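Local coordinates for probable zinc protease (Pseudomonas aeruginosa, PDB 4NNZ), which forms one subunit of a heterodimeric zinc protease of the M16 peptidase family and probably contributes to its metallopeptidase activity, at residues A[18-23]-A[196-201]; A[29-34]-A[190-195]; A[103-108]-A[208-213]. All coordinates share one frame; numbering follows the deposited sequence.

Contact 1. Residues A[18-23]-A[196-201]; sequences VIVRED and GDVTAD
Glu22 reaches from the end of strand 17-22 to the first turn of helix 200-211, next to the parallel bridge between Glu22 and Gly196, at the end of the pairing of strands 17-22 and 190-196. Strand 190-196 of the M16 sheet leaves through an inverse gamma turn centred on Asp197 and enters the helix at the N-cap, Thr199. The Glu22 side chain lies alongside this passage. Its CG stands opposite the carbonyl carbon and beside the backbone N (chi1 -56°), and the extended chain beyond runs past the Val198 carbonyl, with CG in an unusually short approach to Val198 O that is probably strained in the model. At the end of the chain OE1 lies 3.3 Å from Thr199 CA and accepts the N-H of Ala200 through its anti lone pair, N to OE1 2.8 Å, in a bent bond of 145°. The carboxylate thus takes up a first-turn amide, and its negative charge would probably be favoured at the helix N terminus. Thr199 OG1 caps a second amide, that of Glu202. Further back along the strand, Val20 points toward the turn; its CG1 branch approaches both Val198 CG2 and Ala200 CB at 4.3 Å. Val203, one turn into the helix, packs on both valines. At the sheet end Gly196, whose backbone angles suit glycine, donates its N-H to Arg21 O, N to O 3.0 Å. Asp23 turns its carboxylate to a salt bridge with Arg25, while its backbone N makes a nearly straight bond of 172° to Gly196 O. That oxygen is gripped twice, by Asp23 N at 2.7 Å and, closing the gamma turn, by Val198 N at 2.8 Å, the two donors coming from opposite faces of the carbonyl plane.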
ATOM      1  N   VAL A  18      23.287  21.084   9.927  1.00 41.53           N
ATOM      2  CA  VAL A  18      24.498  20.502  10.440  1.00 41.22           C
ATOM      3  C   VAL A  18      24.422  20.447  11.940  1.00 40.69           C
ATOM      4  O   VAL A  18      24.059  21.397  12.565  1.00 40.35           O
ATOM      5  CB  VAL A  18      25.743  21.274   9.978  1.00 38.95           C
ATOM      6  CG1 VAL A  18      26.981  20.607  10.498  1.00 39.34           C
ATOM      7  CG2 VAL A  18      25.801  21.348   8.468  1.00 37.03           C
ATOM      8  N   ILE A  19      24.729  19.303  12.509  1.00 43.14           N
ATOM      9  CA  ILE A  19      24.750  19.182  13.942  1.00 45.98           C
ATOM     10  C   ILE A  19      26.085  18.687  14.409  1.00 46.91           C
ATOM     11  O   ILE A  19      26.603  17.746  13.884  1.00 46.59           O
ATOM     12  CB  ILE A  19      23.639  18.282  14.460  1.00 45.27           C
ATOM     13  CG1 ILE A  19      22.289  18.850  14.075  1.00 43.37           C
ATOM     14  CG2 ILE A  19      23.711  18.217  15.961  1.00 48.51           C
ATOM     15  CD1 ILE A  19      21.130  17.932  14.298  1.00 42.57           C
ATOM     16  N   VAL A  20      26.655  19.370  15.381  1.00 48.92           N
ATOM     17  CA  VAL A  20      27.981  19.039  15.869  1.00 52.12           C
ATOM     18  C   VAL A  20      28.062  18.887  17.362  1.00 51.88           C
ATOM     19  O   VAL A  20      27.679  19.762  18.082  1.00 51.83           O
ATOM     20  CB  VAL A  20      29.002  20.104  15.477  1.00 49.15           C
ATOM     21  CG1 VAL A  20      30.370  19.671  15.883  1.00 51.27           C
ATOM     22  CG2 VAL A  20      28.990  20.319  13.997  1.00 52.37           C
ATOM     23  N   ARG A  21      28.596  17.771  17.814  1.00 53.14           N
ATOM     24  CA  ARG A  21      28.907  17.620  19.213  1.00 55.06           C
ATOM     25  C   ARG A  21      30.352  17.273  19.469  1.00 57.31           C
ATOM     26  O   ARG A  21      30.875  16.342  18.923  1.00 53.33           O
ATOM     27  CB  ARG A  21      28.037  16.584  19.861  1.00 54.14           C
ATOM     28  CG  ARG A  21      28.243  16.595  21.343  1.00 57.97           C
ATOM     29  CD  ARG A  21      27.418  15.536  21.986  1.00 61.79           C
ATOM     30  NE  ARG A  21      26.025  15.778  21.719  1.00 65.93           N
ATOM     31  CZ  ARG A  21      25.050  15.042  22.208  1.00 65.82           C
ATOM     32  NH1 ARG A  21      25.335  14.030  22.992  1.00 66.05           N
ATOM     33  NH2 ARG A  21      23.805  15.319  21.911  1.00 63.63           N
ATOM     34  N   GLU A  22      30.988  18.040  20.332  1.00 60.05           N
ATOM     35  CA  GLU A  22      32.382  17.866  20.635  1.00 60.12           C
ATOM     36  C   GLU A  22      32.591  16.899  21.764  1.00 56.19           C
ATOM     37  O   GLU A  22      31.944  16.981  22.763  1.00 54.59           O
ATOM     38  CB  GLU A  22      32.976  19.204  20.991  1.00 65.82           C
ATOM     39  CG  GLU A  22      32.774  20.224  19.901  1.00 76.85           C
ATOM     40  CD  GLU A  22      33.055  21.631  20.351  1.00 88.14           C
ATOM     41  OE1 GLU A  22      33.223  22.517  19.491  1.00 82.68           O
ATOM     42  OE2 GLU A  22      33.105  21.842  21.568  1.00 86.43           O
ATOM     43  N   ASP A  23      33.465  15.937  21.562  1.00 55.85           N
ATOM     44  CA  ASP A  23      33.882  15.042  22.609  1.00 62.15           C
ATOM     45  C   ASP A  23      35.349  14.754  22.386  1.00 63.05           C
ATOM     46  O   ASP A  23      35.696  14.094  21.453  1.00 62.12           O
ATOM     47  CB  ASP A  23      33.046  13.778  22.525  1.00 64.36           C
ATOM     48  CG  ASP A  23      33.411  12.760  23.548  1.00 71.16           C
ATOM     49  OD1 ASP A  23      34.522  12.799  24.058  1.00 69.16           O
ATOM     50  OD2 ASP A  23      32.585  11.893  23.844  1.00 68.00           O
ATOM     51  N   GLY A 196      32.658  14.054  18.171  1.00 50.01           N
ATOM     52  CA  GLY A 196      34.012  13.654  18.413  1.00 53.50           C
ATOM     53  C   GLY A 196      34.952  14.793  18.687  1.00 53.57           C
ATOM     54  O   GLY A 196      34.565  15.861  19.053  1.00 49.82           O
ATOM     55  N   ASP A 197      36.210  14.537  18.430  1.00 52.89           N
ATOM     56  CA  ASP A 197      37.292  15.415  18.760  1.00 60.24           C
ATOM     57  C   ASP A 197      37.405  16.485  17.701  1.00 60.29           C
ATOM     58  O   ASP A 197      38.318  16.497  16.911  1.00 60.89           O
ATOM     59  CB  ASP A 197      38.553  14.563  18.784  1.00 65.00           C
ATOM     60  CG  ASP A 197      39.742  15.274  19.324  1.00 67.45           C
ATOM     61  OD1 ASP A 197      39.613  16.033  20.282  1.00 70.83           O
ATOM     62  OD2 ASP A 197      40.830  15.042  18.802  1.00 65.39           O
ATOM     63  N   VAL A 198      36.449  17.392  17.683  1.00 63.32           N
ATOM     64  CA  VAL A 198      36.497  18.498  16.757  1.00 69.76           C
ATOM     65  C   VAL A 198      35.877  19.703  17.378  1.00 71.95           C
ATOM     66  O   VAL A 198      35.229  19.610  18.389  1.00 66.37           O
ATOM     67  CB  VAL A 198      35.713  18.261  15.471  1.00 69.72           C
ATOM     68  CG1 VAL A 198      36.399  17.263  14.584  1.00 70.05           C
ATOM     69  CG2 VAL A 198      34.303  17.854  15.792  1.00 74.63           C
ATOM     70  N   THR A 199      36.050  20.827  16.709  1.00 71.75           N
ATOM     71  CA  THR A 199      35.472  22.080  17.114  1.00 68.94           C
ATOM     72  C   THR A 199      34.392  22.470  16.161  1.00 59.94           C
ATOM     73  O   THR A 199      34.509  22.309  14.985  1.00 62.22           O
ATOM     74  CB  THR A 199      36.519  23.176  17.160  1.00 67.88           C
ATOM     75  OG1 THR A 199      37.099  23.337  15.873  1.00 64.90           O
ATOM     76  CG2 THR A 199      37.582  22.783  18.094  1.00 72.22           C
ATOM     77  N   ALA A 200      33.328  23.007  16.700  1.00 61.41           N
ATOM     78  CA  ALA A 200      32.145  23.276  15.937  1.00 61.42           C
ATOM     79  C   ALA A 200      32.423  24.239  14.833  1.00 61.36           C
ATOM     80  O   ALA A 200      31.792  24.197  13.808  1.00 66.26           O
ATOM     81  CB  ALA A 200      31.058  23.800  16.837  1.00 67.40           C
ATOM     82  N   ASP A 201      33.321  25.162  15.074  1.00 61.82           N
ATOM     83  CA  ASP A 201      33.749  26.068  14.042  1.00 62.36           C
ATOM     84  C   ASP A 201      34.533  25.411  12.951  1.00 59.03           C
ATOM     85  O   ASP A 201      34.443  25.768  11.803  1.00 56.45           O
ATOM     86  CB  ASP A 201      34.464  27.242  14.639  1.00 66.77           C
ATOM     87  CG  ASP A 201      33.515  28.289  15.077  1.00 67.99           C
ATOM     88  OD1 ASP A 201      32.692  28.713  14.260  1.00 70.75           O
ATOM     89  OD2 ASP A 201      33.556  28.663  16.245  1.00 74.96           O
TER

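Contact 2. Residues A[29-34]-A[190-195]; sequences VVSQLW and ATLVVV
Ala190 meets Leu33 first: its CB lies 4.0 Å from CD1 of Leu33. At Thr191 the backbone pairs in both directions with Trp34, and Trp34 N reaches Thr191 O at 2.9 Å along an almost straight line. The indole rises on the face shared with Gln32 and Val193, and its rotation is steadied by a bond within its own strand: NE1 of Trp34 donates to OE1 of Gln32 at 2.9 Å, the oxygen only 6° out of the ring plane, while Gln32 NE2 bonds weakly to Ser372. Leu192 points to the other face; its CD1 comes within 3.9 Å of Ser31 OG. These antiparallel strands are inner neighbours in the six-stranded mixed sheet of the M16 fold, with helix 367-379 packed on the Gln32 and Val195 face and helices 100-112 and 200-211 on the Leu192 and Val194 face. Val193 faces Gln32 in a hydrogen-bonded pair, N of Gln32 to O of Val193 3.0 Å, and its CG2 lies 4.3 Å from Trp34 CD1. Val194 turns back to the Leu192 side. A chi1 of -173° carries its CG1 away from its own N and out to Val29 CG2 at 3.5 Å, the two side chains crossing at a slant. Val195 completes the ladder: its O receives Val30 N at 2.8 Å, and its own N donates to Val30 O.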
ATOM      1  N   VAL A  29      36.631  11.022  15.190  1.00 58.60           N
ATOM      2  CA  VAL A  29      35.391  11.705  14.899  1.00 58.47           C
ATOM      3  C   VAL A  29      34.439  10.866  14.074  1.00 51.66           C
ATOM      4  O   VAL A  29      34.846  10.132  13.224  1.00 51.20           O
ATOM      5  CB  VAL A  29      35.635  13.042  14.204  1.00 59.05           C
ATOM      6  CG1 VAL A  29      36.078  12.816  12.785  1.00 58.03           C
ATOM      7  CG2 VAL A  29      34.374  13.853  14.219  1.00 59.31           C
ATOM      8  N   VAL A  30      33.158  11.028  14.313  1.00 45.46           N
ATOM      9  CA  VAL A  30      32.154  10.282  13.598  1.00 44.30           C
ATOM     10  C   VAL A  30      31.404  11.227  12.676  1.00 41.37           C
ATOM     11  O   VAL A  30      30.983  12.262  13.082  1.00 38.00           O
ATOM     12  CB  VAL A  30      31.259   9.491  14.596  1.00 43.22           C
ATOM     13  CG1 VAL A  30      29.790   9.836  14.555  1.00 43.67           C
ATOM     14  CG2 VAL A  30      31.435   8.026  14.403  1.00 45.50           C
ATOM     15  N   SER A  31      31.249  10.847  11.432  1.00 40.33           N
ATOM     16  CA  SER A  31      30.511  11.657  10.511  1.00 44.15           C
ATOM     17  C   SER A  31      29.409  10.854   9.897  1.00 43.10           C
ATOM     18  O   SER A  31      29.675   9.869   9.288  1.00 41.00           O
ATOM     19  CB  SER A  31      31.445  12.126   9.418  1.00 48.85           C
ATOM     20  OG  SER A  31      30.948  13.260   8.768  1.00 56.04           O
ATOM     21  N   GLN A  32      28.158  11.249  10.038  1.00 40.55           N
ATOM     22  CA  GLN A  32      27.097  10.473   9.423  1.00 38.32           C
ATOM     23  C   GLN A  32      26.262  11.282   8.485  1.00 39.84           C
ATOM     24  O   GLN A  32      25.992  12.409   8.790  1.00 40.63           O
ATOM     25  CB  GLN A  32      26.177   9.933  10.465  1.00 38.77           C
ATOM     26  CG  GLN A  32      26.809   9.626  11.769  1.00 40.68           C
ATOM     27  CD  GLN A  32      25.954   8.702  12.560  1.00 37.97           C
ATOM     28  OE1 GLN A  32      24.767   8.696  12.414  1.00 35.33           O
ATOM     29  NE2 GLN A  32      26.561   7.908  13.383  1.00 40.32           N
ATOM     30  N   LEU A  33      25.808  10.732   7.360  1.00 35.76           N
ATOM     31  CA  LEU A  33      24.891  11.620   6.647  1.00 34.99           C
ATOM     32  C   LEU A  33      23.480  11.072   6.536  1.00 37.59           C
ATOM     33  O   LEU A  33      23.331  10.014   6.037  1.00 40.25           O
ATOM     34  CB  LEU A  33      25.435  11.961   5.288  1.00 38.28           C
ATOM     35  CG  LEU A  33      24.698  12.979   4.444  1.00 42.02           C
ATOM     36  CD1 LEU A  33      24.053  14.036   5.290  1.00 42.37           C
ATOM     37  CD2 LEU A  33      25.637  13.639   3.489  1.00 43.42           C
ATOM     38  N   TRP A  34      22.446  11.782   6.984  1.00 35.94           N
ATOM     39  CA  TRP A  34      21.120  11.197   7.007  1.00 33.18           C
ATOM     40  C   TRP A  34      20.203  11.872   6.032  1.00 34.38           C
ATOM     41  O   TRP A  34      19.961  13.032   6.126  1.00 31.97           O
ATOM     42  CB  TRP A  34      20.522  11.351   8.389  1.00 35.54           C
ATOM     43  CG  TRP A  34      21.203  10.580   9.414  1.00 37.85           C
ATOM     44  CD1 TRP A  34      22.425  10.791   9.881  1.00 37.53           C
ATOM     45  CD2 TRP A  34      20.704   9.448  10.099  1.00 36.00           C
ATOM     46  NE1 TRP A  34      22.737   9.884  10.802  1.00 37.58           N
ATOM     47  CE2 TRP A  34      21.691   9.033  10.956  1.00 36.66           C
ATOM     48  CE3 TRP A  34      19.519   8.739  10.057  1.00 34.37           C
ATOM     49  CZ2 TRP A  34      21.537   7.961  11.770  1.00 39.23           C
ATOM     50  CZ3 TRP A  34      19.370   7.687  10.848  1.00 35.83           C
ATOM     51  CH2 TRP A  34      20.368   7.292  11.696  1.00 38.31           C
ATOM     52  N   ALA A 190      18.571  16.595   3.906  1.00 36.22           N
ATOM     53  CA  ALA A 190      19.621  15.871   4.564  1.00 37.53           C
ATOM     54  C   ALA A 190      20.130  16.481   5.844  1.00 37.70           C
ATOM     55  O   ALA A 190      20.008  17.645   6.066  1.00 42.31           O
ATOM     56  CB  ALA A 190      20.756  15.647   3.603  1.00 36.33           C
ATOM     57  N   THR A 191      20.679  15.654   6.705  1.00 37.69           N
ATOM     58  CA  THR A 191      21.320  16.128   7.916  1.00 39.75           C
ATOM     59  C   THR A 191      22.716  15.591   8.065  1.00 39.21           C
ATOM     60  O   THR A 191      22.914  14.442   7.942  1.00 36.76           O
ATOM     61  CB  THR A 191      20.562  15.743   9.170  1.00 37.16           C
ATOM     62  OG1 THR A 191      19.231  16.178   9.055  1.00 40.57           O
ATOM     63  CG2 THR A 191      21.108  16.445  10.289  1.00 41.09           C
ATOM     64  N   LEU A 192      23.675  16.441   8.360  1.00 38.53           N
ATOM     65  CA  LEU A 192      25.021  16.018   8.569  1.00 38.03           C
ATOM     66  C   LEU A 192      25.245  16.050  10.037  1.00 42.22           C
ATOM     67  O   LEU A 192      24.949  17.019  10.661  1.00 40.62           O
ATOM     68  CB  LEU A 192      25.964  16.989   7.925  1.00 43.49           C
ATOM     69  CG  LEU A 192      27.417  16.775   8.289  1.00 46.24           C
ATOM     70  CD1 LEU A 192      27.899  15.440   7.803  1.00 44.62           C
ATOM     71  CD2 LEU A 192      28.263  17.876   7.722  1.00 45.23           C
ATOM     72  N   VAL A 193      25.738  14.960  10.600  1.00 42.87           N
ATOM     73  CA  VAL A 193      25.969  14.910  12.018  1.00 43.03           C
ATOM     74  C   VAL A 193      27.395  14.603  12.341  1.00 42.16           C
ATOM     75  O   VAL A 193      27.944  13.687  11.808  1.00 42.55           O
ATOM     76  CB  VAL A 193      25.089  13.876  12.695  1.00 43.53           C
ATOM     77  CG1 VAL A 193      25.266  13.983  14.182  1.00 44.44           C
ATOM     78  CG2 VAL A 193      23.658  14.127  12.334  1.00 44.20           C
ATOM     79  N   VAL A 194      28.005  15.406  13.195  1.00 40.44           N
ATOM     80  CA  VAL A 194      29.384  15.185  13.581  1.00 40.52           C
ATOM     81  C   VAL A 194      29.612  15.149  15.071  1.00 38.60           C
ATOM     82  O   VAL A 194      29.282  16.077  15.765  1.00 37.94           O
ATOM     83  CB  VAL A 194      30.295  16.252  12.976  1.00 43.57           C
ATOM     84  CG1 VAL A 194      31.737  15.925  13.229  1.00 45.98           C
ATOM     85  CG2 VAL A 194      30.057  16.357  11.495  1.00 44.73           C
ATOM     86  N   VAL A 195      30.194  14.085  15.565  1.00 39.17           N
ATOM     87  CA  VAL A 195      30.584  14.067  16.949  1.00 44.46           C
ATOM     88  C   VAL A 195      31.991  13.522  17.166  1.00 49.15           C
ATOM     89  O   VAL A 195      32.460  12.664  16.445  1.00 44.60           O
ATOM     90  CB  VAL A 195      29.485  13.509  17.905  1.00 43.49           C
ATOM     91  CG1 VAL A 195      28.203  13.184  17.200  1.00 42.31           C
ATOM     92  CG2 VAL A 195      29.938  12.358  18.752  1.00 47.70           C
TER

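Contact 3. Residues A[103-108]-A[208-213]; sequences ALEMEA and KRYFGE
Phe211 lays its ring against Ala108 where helix 100-112 meets the C-terminal part of helix 200-211. This is a helix-helix packing contact on one face of the six-stranded sheet of the M16 fold, with two aromatic rings against Leu104 and Ala108 and no hydrogen bond across. From Phe211 CB the chain swings CG away from its own carbonyl carbon and beside the backbone N (chi1 -67°), which brings the ring alongside Ala108 and Leu104. CD1, the first ring atom past CG on one branch, lies 3.6 Å from Ala108 CB. CE1, further out on that branch, is modelled so near Ala108 that its exact distance there is doubtful. At the tip, CZ lies near backbone atoms, 3.6 Å from Ala108 N and 3.8 Å from Leu104 O. On the returning branch CE2 turns to Leu104, whose CD2 stands 4.4 Å away, and touches Leu192 of the sheet beneath. Taken whole, the ring offers its face to Ala108: the CB methyl sits over it, 29° off the ring normal, in a CH-pi contact. Leu16 and Met111 also pack on the phenylalanine. Tyr210 works on the solvent side. Its ring is flanked on one face by Arg209 CG and on the opposite face by Glu105 N, offset toward the rim. The Glu105 side chain slants across the tyrosine with its carboxylate plane nearly perpendicular to the ring, 85° apart, and OE2 lies at the ring edge, in plane, although the closest carbons there are modelled too near each other to trust the fine detail. Glu107 leads its carboxylate away to a salt bridge with Arg110. Ala108 CB, besides its contact with the phenylalanine, meets Tyr210 CB at 3.9 Å.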
ATOM      1  N   ALA A 103      36.709  12.798   4.602  1.00 59.51           N
ATOM      2  CA  ALA A 103      35.445  12.144   4.782  1.00 60.72           C
ATOM      3  C   ALA A 103      34.304  13.000   4.322  1.00 56.05           C
ATOM      4  O   ALA A 103      33.435  12.534   3.656  1.00 53.70           O
ATOM      5  CB  ALA A 103      35.259  11.779   6.230  1.00 59.42           C
ATOM      6  N   LEU A 104      34.317  14.267   4.685  1.00 53.93           N
ATOM      7  CA  LEU A 104      33.263  15.172   4.305  1.00 51.46           C
ATOM      8  C   LEU A 104      33.265  15.427   2.835  1.00 51.95           C
ATOM      9  O   LEU A 104      32.258  15.694   2.278  1.00 53.37           O
ATOM     10  CB  LEU A 104      33.401  16.492   5.010  1.00 48.83           C
ATOM     11  CG  LEU A 104      33.205  16.582   6.492  1.00 48.91           C
ATOM     12  CD1 LEU A 104      33.282  18.028   6.875  1.00 49.25           C
ATOM     13  CD2 LEU A 104      31.871  16.023   6.906  1.00 50.71           C
ATOM     14  N   GLU A 105      34.425  15.395   2.226  1.00 55.95           N
ATOM     15  CA  GLU A 105      34.535  15.711   0.829  1.00 62.29           C
ATOM     16  C   GLU A 105      33.890  14.653  -0.008  1.00 63.38           C
ATOM     17  O   GLU A 105      33.398  14.941  -1.073  1.00 67.93           O
ATOM     18  CB  GLU A 105      35.997  15.891   0.428  1.00 67.66           C
ATOM     19  CG  GLU A 105      36.277  15.805  -1.062  1.00 77.57           C
ATOM     20  CD  GLU A 105      37.714  16.105  -1.413  1.00 89.74           C
ATOM     21  OE1 GLU A 105      38.560  15.200  -1.326  1.00 82.79           O
ATOM     22  OE2 GLU A 105      38.010  17.252  -1.784  1.00 93.89           O
ATOM     23  N   MET A 106      33.910  13.424   0.459  1.00 62.30           N
ATOM     24  CA  MET A 106      33.424  12.342  -0.343  1.00 63.58           C
ATOM     25  C   MET A 106      31.983  12.015  -0.040  1.00 61.42           C
ATOM     26  O   MET A 106      31.359  11.304  -0.774  1.00 59.77           O
ATOM     27  CB  MET A 106      34.336  11.150  -0.229  1.00 67.17           C
ATOM     28  CG  MET A 106      33.992  10.199   0.871  1.00 83.98           C
ATOM     29  SD  MET A 106      35.243   8.927   1.050  1.00102.28           S
ATOM     30  CE  MET A 106      34.173   7.607   1.599  1.00 95.65           C
ATOM     31  N   GLU A 107      31.456  12.573   1.029  1.00 57.01           N
ATOM     32  CA  GLU A 107      30.054  12.462   1.327  1.00 58.43           C
ATOM     33  C   GLU A 107      29.331  13.507   0.522  1.00 60.02           C
ATOM     34  O   GLU A 107      28.235  13.312   0.072  1.00 58.09           O
ATOM     35  CB  GLU A 107      29.828  12.707   2.805  1.00 59.53           C
ATOM     36  CG  GLU A 107      28.995  11.678   3.555  1.00 61.60           C
ATOM     37  CD  GLU A 107      28.682  10.426   2.781  1.00 61.78           C
ATOM     38  OE1 GLU A 107      27.795  10.470   1.937  1.00 68.26           O
ATOM     39  OE2 GLU A 107      29.311   9.397   3.010  1.00 58.40           O
ATOM     40  N   ALA A 108      29.991  14.634   0.359  1.00 63.49           N
ATOM     41  CA  ALA A 108      29.568  15.717  -0.483  1.00 56.51           C
ATOM     42  C   ALA A 108      29.552  15.298  -1.906  1.00 56.44           C
ATOM     43  O   ALA A 108      28.765  15.776  -2.661  1.00 61.83           O
ATOM     44  CB  ALA A 108      30.462  16.909  -0.295  1.00 54.95           C
ATOM     45  N   LYS A 208      30.700  24.188   4.475  1.00 67.62           N
ATOM     46  CA  LYS A 208      30.542  25.176   3.439  1.00 60.51           C
ATOM     47  C   LYS A 208      31.490  24.859   2.356  1.00 57.31           C
ATOM     48  O   LYS A 208      31.175  24.985   1.203  1.00 57.97           O
ATOM     49  CB  LYS A 208      30.832  26.553   3.972  1.00 63.87           C
ATOM     50  CG  LYS A 208      29.757  27.059   4.894  1.00 68.77           C
ATOM     51  CD  LYS A 208      30.346  27.858   6.028  1.00 77.30           C
ATOM     52  CE  LYS A 208      29.580  27.629   7.322  1.00 86.05           C
ATOM     53  NZ  LYS A 208      29.671  28.784   8.261  1.00 87.14           N
ATOM     54  N   ARG A 209      32.666  24.450   2.741  1.00 56.90           N
ATOM     55  CA  ARG A 209      33.659  24.192   1.765  1.00 61.03           C
ATOM     56  C   ARG A 209      33.217  23.090   0.856  1.00 62.62           C
ATOM     57  O   ARG A 209      33.367  23.178  -0.334  1.00 58.11           O
ATOM     58  CB  ARG A 209      34.927  23.780   2.473  1.00 69.75           C
ATOM     59  CG  ARG A 209      36.060  23.397   1.552  1.00 78.89           C
ATOM     60  CD  ARG A 209      37.340  23.192   2.328  1.00 87.19           C
ATOM     61  NE  ARG A 209      38.514  23.634   1.604  1.00 98.32           N
ATOM     62  CZ  ARG A 209      38.957  23.045   0.506  1.00107.96           C
ATOM     63  NH1 ARG A 209      38.310  21.994   0.032  1.00104.26           N
ATOM     64  NH2 ARG A 209      40.046  23.495  -0.114  1.00102.68           N
ATOM     65  N   TYR A 210      32.719  22.010   1.423  1.00 66.09           N
ATOM     66  CA  TYR A 210      32.383  20.867   0.611  1.00 65.05           C
ATOM     67  C   TYR A 210      30.939  20.779   0.173  1.00 57.39           C
ATOM     68  O   TYR A 210      30.657  20.318  -0.907  1.00 48.74           O
ATOM     69  CB  TYR A 210      32.806  19.587   1.315  1.00 69.08           C
ATOM     70  CG  TYR A 210      34.284  19.440   1.463  1.00 67.51           C
ATOM     71  CD1 TYR A 210      35.049  18.926   0.454  1.00 61.82           C
ATOM     72  CD2 TYR A 210      34.913  19.813   2.618  1.00 73.16           C
ATOM     73  CE1 TYR A 210      36.397  18.790   0.594  1.00 64.60           C
ATOM     74  CE2 TYR A 210      36.269  19.691   2.759  1.00 70.67           C
ATOM     75  CZ  TYR A 210      36.999  19.177   1.738  1.00 65.99           C
ATOM     76  OH  TYR A 210      38.344  19.050   1.869  1.00 66.09           O
ATOM     77  N   PHE A 211      30.028  21.184   1.034  1.00 52.83           N
ATOM     78  CA  PHE A 211      28.620  21.090   0.726  1.00 57.99           C
ATOM     79  C   PHE A 211      27.994  22.381   0.229  1.00 63.04           C
ATOM     80  O   PHE A 211      26.963  22.368  -0.404  1.00 61.69           O
ATOM     81  CB  PHE A 211      27.857  20.616   1.954  1.00 56.56           C
ATOM     82  CG  PHE A 211      28.170  19.222   2.366  1.00 57.02           C
ATOM     83  CD1 PHE A 211      27.715  18.168   1.642  1.00 58.78           C
ATOM     84  CD2 PHE A 211      28.902  18.970   3.489  1.00 60.77           C
ATOM     85  CE1 PHE A 211      27.992  16.884   2.016  1.00 56.59           C
ATOM     86  CE2 PHE A 211      29.186  17.688   3.873  1.00 59.28           C
ATOM     87  CZ  PHE A 211      28.731  16.645   3.132  1.00 55.62           C
ATOM     88  N   GLY A 212      28.626  23.498   0.507  1.00 62.65           N
ATOM     89  CA  GLY A 212      28.013  24.793   0.348  1.00 59.67           C
ATOM     90  C   GLY A 212      27.608  25.059  -1.065  1.00 61.25           C
ATOM     91  O   GLY A 212      26.648  25.735  -1.335  1.00 62.83           O
ATOM     92  N   GLU A 213      28.401  24.507  -1.945  1.00 59.93           N
ATOM     93  CA  GLU A 213      28.301  24.630  -3.372  1.00 65.40           C
ATOM     94  C   GLU A 213      27.036  24.033  -3.909  1.00 61.30           C
ATOM     95  O   GLU A 213      26.533  24.449  -4.918  1.00 66.25           O
ATOM     96  CB  GLU A 213      29.504  23.968  -4.038  1.00 76.02           C
ATOM     97  CG  GLU A 213      30.277  22.971  -3.178  1.00 83.67           C
ATOM     98  CD  GLU A 213      31.540  23.559  -2.598  1.00 84.84           C
ATOM     99  OE1 GLU A 213      32.432  23.933  -3.379  1.00 76.79           O
ATOM    100  OE2 GLU A 213      31.645  23.648  -1.362  1.00 76.98           O
TER

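After strand 7-11 the chain forms strand 17-22 and then strand 28-35, whose shared partner in the sheet, strand 190-196, comes more than 150 residues later. Strand 190-196 slots between them: contact 2 closes the loop from 29-34, and contact 1, which takes up the residues just after, closes the wider loop from 18-23, so contact 2 is nested inside contact 1. Contact 3 starts within both loops, at 103-108, and ends beyond them, at 208-213, so it crosses each. Contacts 1 and 2 also touch through Arg21 and Val194. Contact 3 joins helix 100-112 to helix 200-211, and Leu104 and Phe211 pack down onto Ser31 and Leu192 of contact 2.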